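Agmatinase (Deinococcus radiodurans, PDB 1WOH) probably hydrolyses agmatine to putrescine and urea, as a manganese-dependent enzyme of the arginase (ureohydrolase) family with two metal ions per subunit. Local coordinates at residues A[19-22]-A[26-29]; A[52-57]-A[284-289]; A[87-90]-A[95-98]; A[200-205]-A[215-220]; A[249-254]-A[293-298]. All coordinates share one frame; numbering follows the deposited sequence.

Interaction 1: residues A[19-22]-A[26-29]; sequences PLVQ and DWQA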
# COMPACT_ATOMS: atom_id res chain seq x y z
N PRO A 19 -8.68 16.25 27.34
CA PRO A 19 -7.65 15.97 28.35
C PRO A 19 -7.64 14.48 28.70
O PRO A 19 -8.68 13.83 28.68
CB PRO A 19 -8.08 16.85 29.53
CG PRO A 19 -9.57 16.93 29.37
CD PRO A 19 -9.72 17.14 27.88
N LEU A 20 -6.46 13.95 29.01
CA LEU A 20 -6.34 12.54 29.34
C LEU A 20 -6.64 12.29 30.81
O LEU A 20 -6.20 13.04 31.68
CB LEU A 20 -4.93 12.05 28.99
CG LEU A 20 -4.60 10.57 29.24
CD1 LEU A 20 -5.61 9.66 28.55
CD2 LEU A 20 -3.19 10.29 28.73
N VAL A 21 -7.40 11.23 31.09
CA VAL A 21 -7.75 10.89 32.46
C VAL A 21 -7.71 9.38 32.71
O VAL A 21 -7.58 8.60 31.77
CB VAL A 21 -9.16 11.40 32.84
CG1 VAL A 21 -9.19 12.92 32.77
CG2 VAL A 21 -10.21 10.81 31.91
N GLN A 22 -7.79 8.99 33.97
CA GLN A 22 -7.78 7.58 34.36
C GLN A 22 -9.23 7.18 34.62
O GLN A 22 -9.97 7.92 35.26
CB GLN A 22 -6.95 7.38 35.62
CG GLN A 22 -5.45 7.52 35.40
CD GLN A 22 -4.91 6.46 34.46
OE1 GLN A 22 -4.99 5.26 34.75
NE2 GLN A 22 -4.36 6.89 33.34
N ASP A 26 -10.26 11.02 39.59
CA ASP A 26 -11.17 12.03 40.11
C ASP A 26 -11.47 13.08 39.05
O ASP A 26 -10.86 14.14 39.03
CB ASP A 26 -10.57 12.69 41.35
CG ASP A 26 -11.45 13.79 41.91
OD1 ASP A 26 -12.66 13.54 42.11
OD2 ASP A 26 -10.94 14.90 42.15
N TRP A 27 -12.42 12.77 38.17
CA TRP A 27 -12.82 13.68 37.11
C TRP A 27 -14.29 13.54 36.74
O TRP A 27 -14.95 12.56 37.11
CB TRP A 27 -11.98 13.44 35.84
CG TRP A 27 -12.09 12.05 35.31
CD1 TRP A 27 -11.37 10.96 35.70
CD2 TRP A 27 -13.05 11.57 34.34
NE1 TRP A 27 -11.81 9.83 35.05
CE2 TRP A 27 -12.84 10.18 34.21
CE3 TRP A 27 -14.05 12.18 33.58
CZ2 TRP A 27 -13.61 9.39 33.35
CZ3 TRP A 27 -14.81 11.40 32.72
CH2 TRP A 27 -14.59 10.01 32.61
N GLN A 28 -14.80 14.53 36.02
CA GLN A 28 -16.18 14.54 35.57
C GLN A 28 -16.23 15.28 34.24
O GLN A 28 -15.62 16.33 34.09
CB GLN A 28 -17.09 15.23 36.59
CG GLN A 28 -17.34 14.42 37.86
CD GLN A 28 -18.18 15.18 38.88
OE1 GLN A 28 -19.28 15.64 38.58
NE2 GLN A 28 -17.65 15.32 40.09
N ALA A 29 -16.96 14.73 33.28
CA ALA A 29 -17.09 15.36 31.97
C ALA A 29 -18.40 14.94 31.33
O ALA A 29 -18.96 13.90 31.68
CB ALA A 29 -15.92 14.98 31.08
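Val21 and Gln22 meet Trp27 through two kinds of interaction, one directed at a face of the indole and the other at its edge. The face contact is a CH-pi interaction: CG2 of Val21 sits 3.6 Å from the centroid of the five-membered ring of Trp27, only 14° off the ring normal. CB of Val21 is 3.6 Å from CD1 of Trp27, and CG1 of Val21 is 4.0 Å from CG of Trp27, so the valine lies on the pyrrole part of the indole, the two side chains crossing at about a right angle.

The residues belong to an irregular stretch leading into strand 31-36, at the border of the parallel sheet of the arginase fold. Pro19 and Val21 make backbone hydrogen bonds with Asp82 of strand 80-85, the outermost strand on that side within the chain, and both Val21 and Trp27 rest on Ala81.

The edge contact is a hydrogen bond from NE1 of Trp27 to the backbone O of Gln22, 2.7 Å long and bent, with 146° at the hydrogen. The donor rises out of the carbonyl plane, and the oxygen is tilted slightly from the plane of the ring. The Trp27 torsion chi1 of 59°, which sets CG between the backbone N and the carbonyl carbon, helps turn the nitrogen edge toward Gln22 while a face stays under Val21. A leucine in place of Trp27 lacks both the N-H and the flat surface, and would probably deprive the Gln22 carbonyl of this donor and Val21 of the ring face it packs on.

Interaction 2: residues A[52-57]-A[284-289]; sequences PRALRE and RSELLM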
# COMPACT_ATOMS: atom_id res chain seq x y z
N PRO A 52 -9.04 2.13 17.85
CA PRO A 52 -9.14 3.21 18.84
C PRO A 52 -8.13 4.30 18.58
O PRO A 52 -8.45 5.49 18.63
CB PRO A 52 -8.90 2.48 20.17
CG PRO A 52 -9.46 1.11 19.90
CD PRO A 52 -8.92 0.82 18.51
N ARG A 53 -6.90 3.90 18.27
CA ARG A 53 -5.83 4.86 18.00
C ARG A 53 -6.11 5.66 16.73
O ARG A 53 -5.97 6.88 16.70
CB ARG A 53 -4.49 4.12 17.89
CG ARG A 53 -3.28 5.03 17.73
CD ARG A 53 -2.00 4.27 18.04
NE ARG A 53 -1.93 3.87 19.45
CZ ARG A 53 -1.01 3.06 19.95
NH1 ARG A 53 -0.08 2.54 19.16
NH2 ARG A 53 -1.02 2.76 21.25
N ALA A 54 -6.52 4.97 15.67
CA ALA A 54 -6.82 5.65 14.41
C ALA A 54 -7.98 6.62 14.57
O ALA A 54 -7.99 7.70 13.98
CB ALA A 54 -7.15 4.62 13.34
N LEU A 55 -8.97 6.24 15.38
CA LEU A 55 -10.13 7.10 15.60
C LEU A 55 -9.74 8.37 16.35
O LEU A 55 -10.29 9.44 16.07
CB LEU A 55 -11.21 6.34 16.37
CG LEU A 55 -11.99 5.35 15.48
CD1 LEU A 55 -12.76 4.35 16.33
CD2 LEU A 55 -12.94 6.14 14.57
N ARG A 56 -8.81 8.27 17.29
CA ARG A 56 -8.34 9.44 18.03
C ARG A 56 -7.61 10.36 17.06
O ARG A 56 -7.89 11.56 17.00
CB ARG A 56 -7.39 9.02 19.16
CG ARG A 56 -8.08 8.26 20.30
CD ARG A 56 -7.10 7.95 21.43
NE ARG A 56 -7.80 7.52 22.64
CZ ARG A 56 -7.94 6.26 23.03
NH1 ARG A 56 -7.41 5.26 22.32
NH2 ARG A 56 -8.60 5.99 24.16
N GLU A 57 -6.69 9.80 16.29
CA GLU A 57 -5.95 10.59 15.31
C GLU A 57 -6.93 11.29 14.37
O GLU A 57 -6.82 12.49 14.12
CB GLU A 57 -5.00 9.69 14.51
CG GLU A 57 -3.95 9.00 15.37
CD GLU A 57 -3.15 7.96 14.60
OE1 GLU A 57 -2.24 7.36 15.20
OE2 GLU A 57 -3.42 7.74 13.40
N ARG A 284 -9.89 7.24 4.61
CA ARG A 284 -11.22 7.84 4.72
C ARG A 284 -12.13 7.12 5.72
O ARG A 284 -13.03 7.73 6.29
CB ARG A 284 -11.91 7.89 3.35
CG ARG A 284 -12.40 6.56 2.78
CD ARG A 284 -13.15 6.86 1.48
NE ARG A 284 -13.64 5.68 0.78
CZ ARG A 284 -12.87 4.79 0.15
NH1 ARG A 284 -11.55 4.94 0.14
NH2 ARG A 284 -13.42 3.79 -0.50
N SER A 285 -11.89 5.83 5.93
CA SER A 285 -12.72 5.09 6.89
C SER A 285 -12.65 5.67 8.30
O SER A 285 -13.69 5.92 8.92
CB SER A 285 -12.33 3.61 6.92
OG SER A 285 -12.61 2.99 5.68
N GLU A 286 -11.44 5.88 8.83
CA GLU A 286 -11.34 6.42 10.18
C GLU A 286 -11.73 7.88 10.24
O GLU A 286 -12.29 8.35 11.24
CB GLU A 286 -9.93 6.23 10.76
CG GLU A 286 -8.78 6.76 9.93
CD GLU A 286 -8.11 5.67 9.11
OE1 GLU A 286 -6.86 5.63 9.10
OE2 GLU A 286 -8.82 4.86 8.48
N LEU A 287 -11.46 8.62 9.17
CA LEU A 287 -11.82 10.03 9.14
C LEU A 287 -13.34 10.19 9.20
O LEU A 287 -13.85 10.95 10.02
CB LEU A 287 -11.26 10.69 7.88
CG LEU A 287 -9.75 10.95 7.99
CD1 LEU A 287 -9.17 11.37 6.65
CD2 LEU A 287 -9.52 12.04 9.05
N LEU A 288 -14.05 9.45 8.35
CA LEU A 288 -15.50 9.51 8.32
C LEU A 288 -16.15 8.97 9.59
O LEU A 288 -17.14 9.52 10.06
CB LEU A 288 -16.05 8.75 7.11
CG LEU A 288 -16.28 9.62 5.87
CD1 LEU A 288 -14.99 10.32 5.48
CD2 LEU A 288 -16.81 8.76 4.73
N MET A 289 -15.60 7.88 10.14
CA MET A 289 -16.19 7.32 11.35
C MET A 289 -15.94 8.16 12.60
O MET A 289 -16.75 8.14 13.54
CB MET A 289 -15.71 5.88 11.55
CG MET A 289 -16.29 4.91 10.53
SD MET A 289 -18.12 4.77 10.50
CE MET A 289 -18.56 5.43 12.10
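Between Ala54 and Leu55 on helix 51-59 and Glu286 and Met289 on helix 284-302 no aromatic ring takes part; the flat groups that touch are backbone carbonyls, while the carboxylate of Glu286 does not touch the other helix segment. The carbonyl O of Ala54 has CB of Glu286 against it at 4.0 Å. In return, CD2 of Leu55 lies 4.0 Å from the carbonyl O of Glu286. In Glu286, CG occupies the position between the backbone N and the carbonyl carbon (chi1 54°) and the chain bends again at chi2. OE1 of Glu286 stands 5.9 Å from OE2 of Glu57, two like charges near each other but not in contact.

The methyl of Ala54 meets CB of Glu286 at 4.1 Å, and the axes of segments 52-57 and 284-289 come within 8.5 Å, crossing at -66°, an approach consistent with so small a side chain at this point. Such helices flank the central parallel sheet of the arginase alpha/beta fold; here both Leu55 and Met289 also pack on Leu272 of strand 266-273, placing the junction directly against the sheet.

Leu55 and Met289 lie side by side and point the same way, CD2 of Leu55 touching CB of Met289 at 4.1 Å. Beyond CB the methionine chain bends twice and leads its sulfur elsewhere, so its foot rather than its tip serves the leucine. The Met289 side chain is about 8 Å from that of Asp229, a manganese-binding residue, although no metal is bound in this chain. Arg56 forms salt bridges with Asp82 and Asp85, while Arg53 hydrogen-bonds to the carbonyls of Pro8 and Gly11 of a second subunit.

Interaction 3: residues A[87-90]-A[95-98]; sequences ILPS and LAHD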
# COMPACT_ATOMS: atom_id res chain seq x y z
N ILE A 87 -6.80 -1.85 29.82
CA ILE A 87 -5.54 -2.59 29.78
C ILE A 87 -5.90 -4.05 29.55
O ILE A 87 -6.38 -4.73 30.45
CB ILE A 87 -4.74 -2.46 31.08
CG1 ILE A 87 -4.35 -0.99 31.29
CG2 ILE A 87 -3.49 -3.33 31.01
CD1 ILE A 87 -3.61 -0.73 32.58
N LEU A 88 -5.66 -4.51 28.34
CA LEU A 88 -5.99 -5.87 27.97
C LEU A 88 -4.84 -6.85 28.07
O LEU A 88 -3.68 -6.49 27.84
CB LEU A 88 -6.50 -5.89 26.53
CG LEU A 88 -7.70 -4.99 26.24
CD1 LEU A 88 -7.90 -4.88 24.73
CD2 LEU A 88 -8.94 -5.57 26.92
N PRO A 89 -5.14 -8.10 28.44
CA PRO A 89 -4.09 -9.12 28.55
C PRO A 89 -3.98 -9.70 27.15
O PRO A 89 -4.69 -9.26 26.24
CB PRO A 89 -4.71 -10.13 29.50
CG PRO A 89 -6.15 -10.12 29.06
CD PRO A 89 -6.44 -8.62 28.91
N SER A 90 -3.08 -10.65 26.95
CA SER A 90 -2.98 -11.31 25.65
C SER A 90 -3.92 -12.50 25.84
O SER A 90 -4.01 -13.04 26.95
CB SER A 90 -1.55 -11.78 25.38
OG SER A 90 -0.72 -10.68 25.02
N LEU A 95 -10.91 -12.72 31.04
CA LEU A 95 -10.25 -11.70 31.84
C LEU A 95 -10.40 -10.36 31.12
O LEU A 95 -10.67 -9.32 31.74
CB LEU A 95 -8.76 -12.02 32.02
CG LEU A 95 -7.91 -10.93 32.68
CD1 LEU A 95 -8.47 -10.58 34.06
CD2 LEU A 95 -6.47 -11.40 32.79
N ALA A 96 -10.22 -10.38 29.81
CA ALA A 96 -10.34 -9.16 29.02
C ALA A 96 -11.75 -8.59 29.23
O ALA A 96 -11.91 -7.39 29.47
CB ALA A 96 -10.10 -9.46 27.54
N HIS A 97 -12.76 -9.46 29.15
CA HIS A 97 -14.15 -9.04 29.34
C HIS A 97 -14.35 -8.36 30.70
O HIS A 97 -14.99 -7.31 30.79
CB HIS A 97 -15.08 -10.25 29.25
CG HIS A 97 -15.13 -10.89 27.90
ND1 HIS A 97 -15.71 -12.12 27.68
CD2 HIS A 97 -14.68 -10.46 26.69
CE1 HIS A 97 -15.61 -12.43 26.40
NE2 HIS A 97 -14.99 -11.44 25.78
N ASP A 98 -13.81 -8.96 31.75
CA ASP A 98 -13.98 -8.39 33.08
C ASP A 98 -13.33 -7.01 33.17
O ASP A 98 -13.89 -6.11 33.78
CB ASP A 98 -13.41 -9.32 34.15
CG ASP A 98 -14.19 -10.63 34.24
OD1 ASP A 98 -15.36 -10.67 33.78
OD2 ASP A 98 -13.65 -11.61 34.79
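The pyrrolidine ring of Pro89 packs against the first turn of helix 93-108, with Leu95 meeting one part of it and Ala96 another. Pro89 and Leu95 cross obliquely. The leucine touches chiefly with one branch, CD2, which comes within 3.9 Å of CB of Pro89 and 4.0 Å of CG of the same ring. That branch reaches the ring because chi1 of 172° swings CG of Leu95 opposite its own backbone nitrogen.

At the other end of the ring, CD of Pro89 approaches the helix backbone itself, 3.9 Å from CA of Ala96 and 4.0 Å from its CB. The absence of any longer side chain on Ala96 probably helps the proline to come this close to the main chain. The loop involved follows strand 80-85 and turns into helix 93-108, which then leads to strand 114-118. This is a beta-alpha-beta crossover of the parallel arginase sheet, and it passes over strand 31-36, which lies between its two strands.

Leu88 adds a further apolar touch from beside the proline: its CD2 lies 4.1 Å from CB of Ala96. The same leucine also packs on Pro37, Phe38 and Ile100, and Ala96 too rests on Phe38. Another subunit approaches the proline side of the contact, where Pro89 packs on Asn153 and Leu95 on Asp154 of that neighbouring subunit, and OG of Ser90 is hydrogen-bonded to its Arg152.

Interaction 4: residues A[200-205]-A[215-220]; sequences TIIPMD and LAQLPR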
# COMPACT_ATOMS: atom_id res chain seq x y z
N THR A 200 -36.37 -6.05 16.80
CA THR A 200 -36.76 -5.50 15.51
C THR A 200 -35.61 -5.61 14.51
O THR A 200 -34.52 -5.11 14.75
CB THR A 200 -37.18 -4.03 15.65
OG1 THR A 200 -38.24 -3.94 16.61
CG2 THR A 200 -37.68 -3.47 14.31
N ILE A 201 -35.88 -6.28 13.40
CA ILE A 201 -34.89 -6.50 12.37
C ILE A 201 -35.25 -5.68 11.14
O ILE A 201 -36.29 -5.90 10.52
CB ILE A 201 -34.83 -8.00 12.00
CG1 ILE A 201 -34.33 -8.80 13.21
CG2 ILE A 201 -33.94 -8.22 10.79
CD1 ILE A 201 -34.16 -10.29 12.95
N ILE A 202 -34.40 -4.73 10.79
CA ILE A 202 -34.65 -3.88 9.63
C ILE A 202 -33.57 -4.06 8.56
O ILE A 202 -32.49 -3.48 8.65
CB ILE A 202 -34.72 -2.39 10.04
CG1 ILE A 202 -35.76 -2.21 11.16
CG2 ILE A 202 -35.11 -1.53 8.84
CD1 ILE A 202 -35.84 -0.78 11.72
N PRO A 203 -33.85 -4.89 7.54
CA PRO A 203 -32.90 -5.15 6.45
C PRO A 203 -32.56 -3.85 5.72
O PRO A 203 -33.35 -2.92 5.71
CB PRO A 203 -33.67 -6.12 5.55
CG PRO A 203 -34.64 -6.78 6.49
CD PRO A 203 -35.10 -5.64 7.34
N MET A 204 -31.37 -3.80 5.12
CA MET A 204 -30.95 -2.61 4.38
C MET A 204 -31.94 -2.30 3.26
O MET A 204 -32.18 -1.14 2.93
CB MET A 204 -29.55 -2.83 3.79
CG MET A 204 -28.99 -1.64 3.03
SD MET A 204 -28.78 -0.17 4.05
CE MET A 204 -29.18 1.10 2.86
N ASP A 205 -32.53 -3.35 2.67
CA ASP A 205 -33.50 -3.15 1.59
C ASP A 205 -34.67 -2.27 2.02
O ASP A 205 -35.23 -1.54 1.20
CB ASP A 205 -34.03 -4.50 1.09
CG ASP A 205 -33.01 -5.26 0.27
OD1 ASP A 205 -32.41 -4.66 -0.65
OD2 ASP A 205 -32.81 -6.46 0.54
N LEU A 215 -37.39 5.04 10.13
CA LEU A 215 -37.26 5.94 11.28
C LEU A 215 -38.48 5.80 12.18
O LEU A 215 -38.38 5.97 13.40
CB LEU A 215 -37.12 7.40 10.81
CG LEU A 215 -35.99 7.72 9.84
CD1 LEU A 215 -35.96 9.22 9.57
CD2 LEU A 215 -34.65 7.27 10.41
N ALA A 216 -39.63 5.48 11.59
CA ALA A 216 -40.86 5.32 12.36
C ALA A 216 -40.84 4.07 13.23
O ALA A 216 -41.64 3.93 14.15
CB ALA A 216 -42.06 5.28 11.42
N GLN A 217 -39.91 3.16 12.94
CA GLN A 217 -39.80 1.93 13.71
C GLN A 217 -38.82 2.07 14.88
O GLN A 217 -38.76 1.20 15.74
CB GLN A 217 -39.34 0.77 12.82
CG GLN A 217 -40.27 0.46 11.66
CD GLN A 217 -39.80 -0.75 10.88
OE1 GLN A 217 -39.72 -1.86 11.40
NE2 GLN A 217 -39.47 -0.54 9.61
N LEU A 218 -38.06 3.15 14.91
CA LEU A 218 -37.09 3.37 15.98
C LEU A 218 -37.78 3.62 17.32
O LEU A 218 -38.92 4.07 17.37
CB LEU A 218 -36.17 4.54 15.64
CG LEU A 218 -35.31 4.35 14.39
CD1 LEU A 218 -34.52 5.62 14.14
CD2 LEU A 218 -34.38 3.17 14.57
N PRO A 219 -37.09 3.32 18.44
CA PRO A 219 -37.64 3.52 19.78
C PRO A 219 -37.94 4.98 20.13
O PRO A 219 -37.38 5.90 19.54
CB PRO A 219 -36.56 2.91 20.68
CG PRO A 219 -35.30 3.13 19.90
CD PRO A 219 -35.73 2.77 18.50
N ARG A 220 -38.84 5.17 21.08
CA ARG A 220 -39.22 6.51 21.52
C ARG A 220 -39.36 6.58 23.03
O ARG A 220 -40.02 5.74 23.64
CB ARG A 220 -40.53 6.93 20.85
CG ARG A 220 -40.42 7.05 19.34
CD ARG A 220 -41.75 7.42 18.71
NE ARG A 220 -41.60 7.71 17.28
CZ ARG A 220 -41.17 6.84 16.38
NH1 ARG A 220 -40.85 5.61 16.74
NH2 ARG A 220 -41.07 7.19 15.10
O HOH W 1 -39.04 -4.64 10.48
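Strand 200-203, bearing Thr200 and Ile202, faces Gln217 in the type I turn from Leu215 to Leu218, and the chains stay well apart, the nearest CA atoms, those of Thr200 and Gln217, being 8.2 Å from each other. The turn is closed by its own bond from the N of Leu218 to the O of Leu215. The strand lies at the end of the parallel sheet within this chain, bonded to strand 173-181, and it presents Thr200 and Ile202 on one side.

Gln217 spans the gap. Beyond CG its chain is extended, and it meets Ile202 from the opposite direction: CD1 of Ile202 lies 4.0 Å from CB of Gln217, and CG1 of Ile202 is 4.0 Å from OE1 of Gln217. Thr200 offers its methyl, CG2, which is 3.9 Å from OE1 of Gln217; chi1 of -57° puts OG1 beside the backbone N and leaves CG2 opposite it, and the hydroxyl is hydrogen-bonded to His175.

One water links the two segments by donating to both the O of Ile201 and OE1 of Gln217, each at 3.0 Å. NE2 of Gln217 makes a weak hydrogen bond to the backbone O of Gly213. The glutamine therefore packs its aliphatic chain and amide against apolar groups while OE1 takes a hydrogen bond from the water; between these two segments no direct hydrogen bond forms, and the polar link is through the water.

Interaction 5: residues A[249-254]-A[293-298]; sequences LTYAQG and VMETLC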
# COMPACT_ATOMS: atom_id res chain seq x y z
N LEU A 249 -25.41 1.26 4.05
CA LEU A 249 -25.81 2.62 4.39
C LEU A 249 -24.84 3.66 3.88
O LEU A 249 -23.63 3.47 3.95
CB LEU A 249 -25.87 2.79 5.91
CG LEU A 249 -26.82 1.93 6.72
CD1 LEU A 249 -26.48 2.06 8.18
CD2 LEU A 249 -28.26 2.37 6.46
N THR A 250 -25.35 4.78 3.38
CA THR A 250 -24.45 5.86 3.00
C THR A 250 -24.22 6.52 4.35
O THR A 250 -24.92 6.21 5.33
CB THR A 250 -25.13 6.91 2.09
OG1 THR A 250 -26.24 7.48 2.78
CG2 THR A 250 -25.60 6.28 0.79
N TYR A 251 -23.24 7.41 4.43
CA TYR A 251 -22.97 8.10 5.69
C TYR A 251 -24.24 8.85 6.10
O TYR A 251 -24.65 8.81 7.26
CB TYR A 251 -21.81 9.09 5.51
CG TYR A 251 -21.50 9.92 6.75
CD1 TYR A 251 -20.42 9.60 7.58
CD2 TYR A 251 -22.30 11.02 7.10
CE1 TYR A 251 -20.14 10.36 8.73
CE2 TYR A 251 -22.03 11.78 8.25
CZ TYR A 251 -20.95 11.44 9.05
OH TYR A 251 -20.68 12.18 10.19
N ALA A 252 -24.87 9.51 5.13
CA ALA A 252 -26.09 10.29 5.41
C ALA A 252 -27.23 9.45 5.99
O ALA A 252 -27.92 9.88 6.91
CB ALA A 252 -26.55 11.00 4.14
N GLN A 253 -27.44 8.26 5.45
CA GLN A 253 -28.52 7.40 5.95
C GLN A 253 -28.25 6.94 7.38
O GLN A 253 -29.14 6.98 8.23
CB GLN A 253 -28.68 6.19 5.04
CG GLN A 253 -29.13 6.52 3.64
CD GLN A 253 -29.14 5.30 2.77
OE1 GLN A 253 -28.17 4.53 2.76
NE2 GLN A 253 -30.22 5.09 2.02
N GLY A 254 -27.02 6.49 7.63
CA GLY A 254 -26.68 6.04 8.96
C GLY A 254 -26.86 7.18 9.95
O GLY A 254 -27.39 6.99 11.05
N VAL A 293 -19.03 9.88 14.95
CA VAL A 293 -19.15 9.90 16.40
C VAL A 293 -19.39 11.33 16.87
O VAL A 293 -20.29 11.58 17.68
CB VAL A 293 -17.89 9.34 17.10
CG1 VAL A 293 -17.98 9.55 18.60
CG2 VAL A 293 -17.74 7.84 16.79
N MET A 294 -18.60 12.26 16.35
CA MET A 294 -18.75 13.66 16.75
C MET A 294 -20.09 14.25 16.32
O MET A 294 -20.71 15.00 17.08
CB MET A 294 -17.61 14.52 16.18
CG MET A 294 -16.23 14.23 16.78
SD MET A 294 -16.19 14.08 18.58
CE MET A 294 -16.58 15.81 19.07
N GLU A 295 -20.55 13.91 15.12
CA GLU A 295 -21.83 14.43 14.66
C GLU A 295 -22.95 13.81 15.48
O GLU A 295 -23.94 14.47 15.81
CB GLU A 295 -22.05 14.14 13.18
CG GLU A 295 -23.36 14.73 12.65
CD GLU A 295 -23.45 14.72 11.13
OE1 GLU A 295 -24.50 15.15 10.60
OE2 GLU A 295 -22.49 14.29 10.48
N THR A 296 -22.81 12.53 15.83
CA THR A 296 -23.85 11.89 16.63
C THR A 296 -23.96 12.59 17.98
O THR A 296 -25.06 12.85 18.47
CB THR A 296 -23.56 10.39 16.84
OG1 THR A 296 -23.59 9.73 15.57
CG2 THR A 296 -24.60 9.77 17.76
N LEU A 297 -22.82 12.92 18.59
CA LEU A 297 -22.83 13.61 19.87
C LEU A 297 -23.48 14.99 19.73
O LEU A 297 -24.14 15.46 20.66
CB LEU A 297 -21.41 13.74 20.42
CG LEU A 297 -20.76 12.42 20.85
CD1 LEU A 297 -19.29 12.65 21.16
CD2 LEU A 297 -21.49 11.86 22.06
N CYS A 298 -23.30 15.64 18.59
CA CYS A 298 -23.92 16.95 18.37
C CYS A 298 -25.42 16.77 18.48
O CYS A 298 -26.11 17.54 19.14
CB CYS A 298 -23.61 17.50 16.98
SG CYS A 298 -21.98 18.20 16.77
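Glu295, on helix 284-302, reaches Tyr251 at the start of helix 251-264, and can be followed outward from its backbone. CB of Glu295 already lies 3.8 Å from OH of Tyr251. From there CG stands opposite the backbone N (chi1 -177°) and the chain runs extended, taking CD of Glu295 to 3.9 Å from OH of Tyr251. At the tip OE2 of Glu295 accepts a hydrogen bond from OH of Tyr251 at 2.8 Å. It is met on its anti side, 26° out of the carboxylate plane. Against the ring, OE2 of Glu295 lies at the edge and in its plane, 3.4 Å from CE2 of Tyr251, while ring and carboxylate planes are 37° apart.

OE2 has a second partner, Arg291, whose NH2 forms a salt bridge with it and whose NE makes a weak hydrogen bond to the tyrosine OH. The tyrosine directly follows the N-cap of its helix: Thr250 forms a capping box with Gln253, OG1 of Thr250 accepting from the N of Gln253 at 3.0 Å and OE1 of Gln253 accepting from the N of Thr250. The N of Ala252 is hydrogen-bonded to OD1 of Asp247 of a neighbouring subunit.

A phenylalanine in place of Tyr251 has no hydroxyl, and would probably leave Glu295 with one bond fewer and its carboxylate freer to turn. The phenol donates its hydrogen bond to a carboxylate that an arginine also holds, so the link between the two helices is probably strengthened by charge.

How the interactions relate
Helix 284-302 carries part of both interaction 2 and interaction 5, whose centres are 14 Å apart; they touch where O of Leu288 packs on CE1 of Tyr251 at 3.4 Å. Interaction 5 in turn meets interaction 4, SD of Met204 lying 3.5 Å from CD2 of Leu249, so 2, 5 and 4 form a connected series. Interactions 1 and 3 stand apart from this series, with centres 36 Å and 34 Å from that of interaction 4, each on the opposite side of the chain's centre from interaction 4. The manganese site, without metal in this chain, is closest to interaction 2, and the Ile202 side chain of interaction 4 is about 10 Å from that of Asp143.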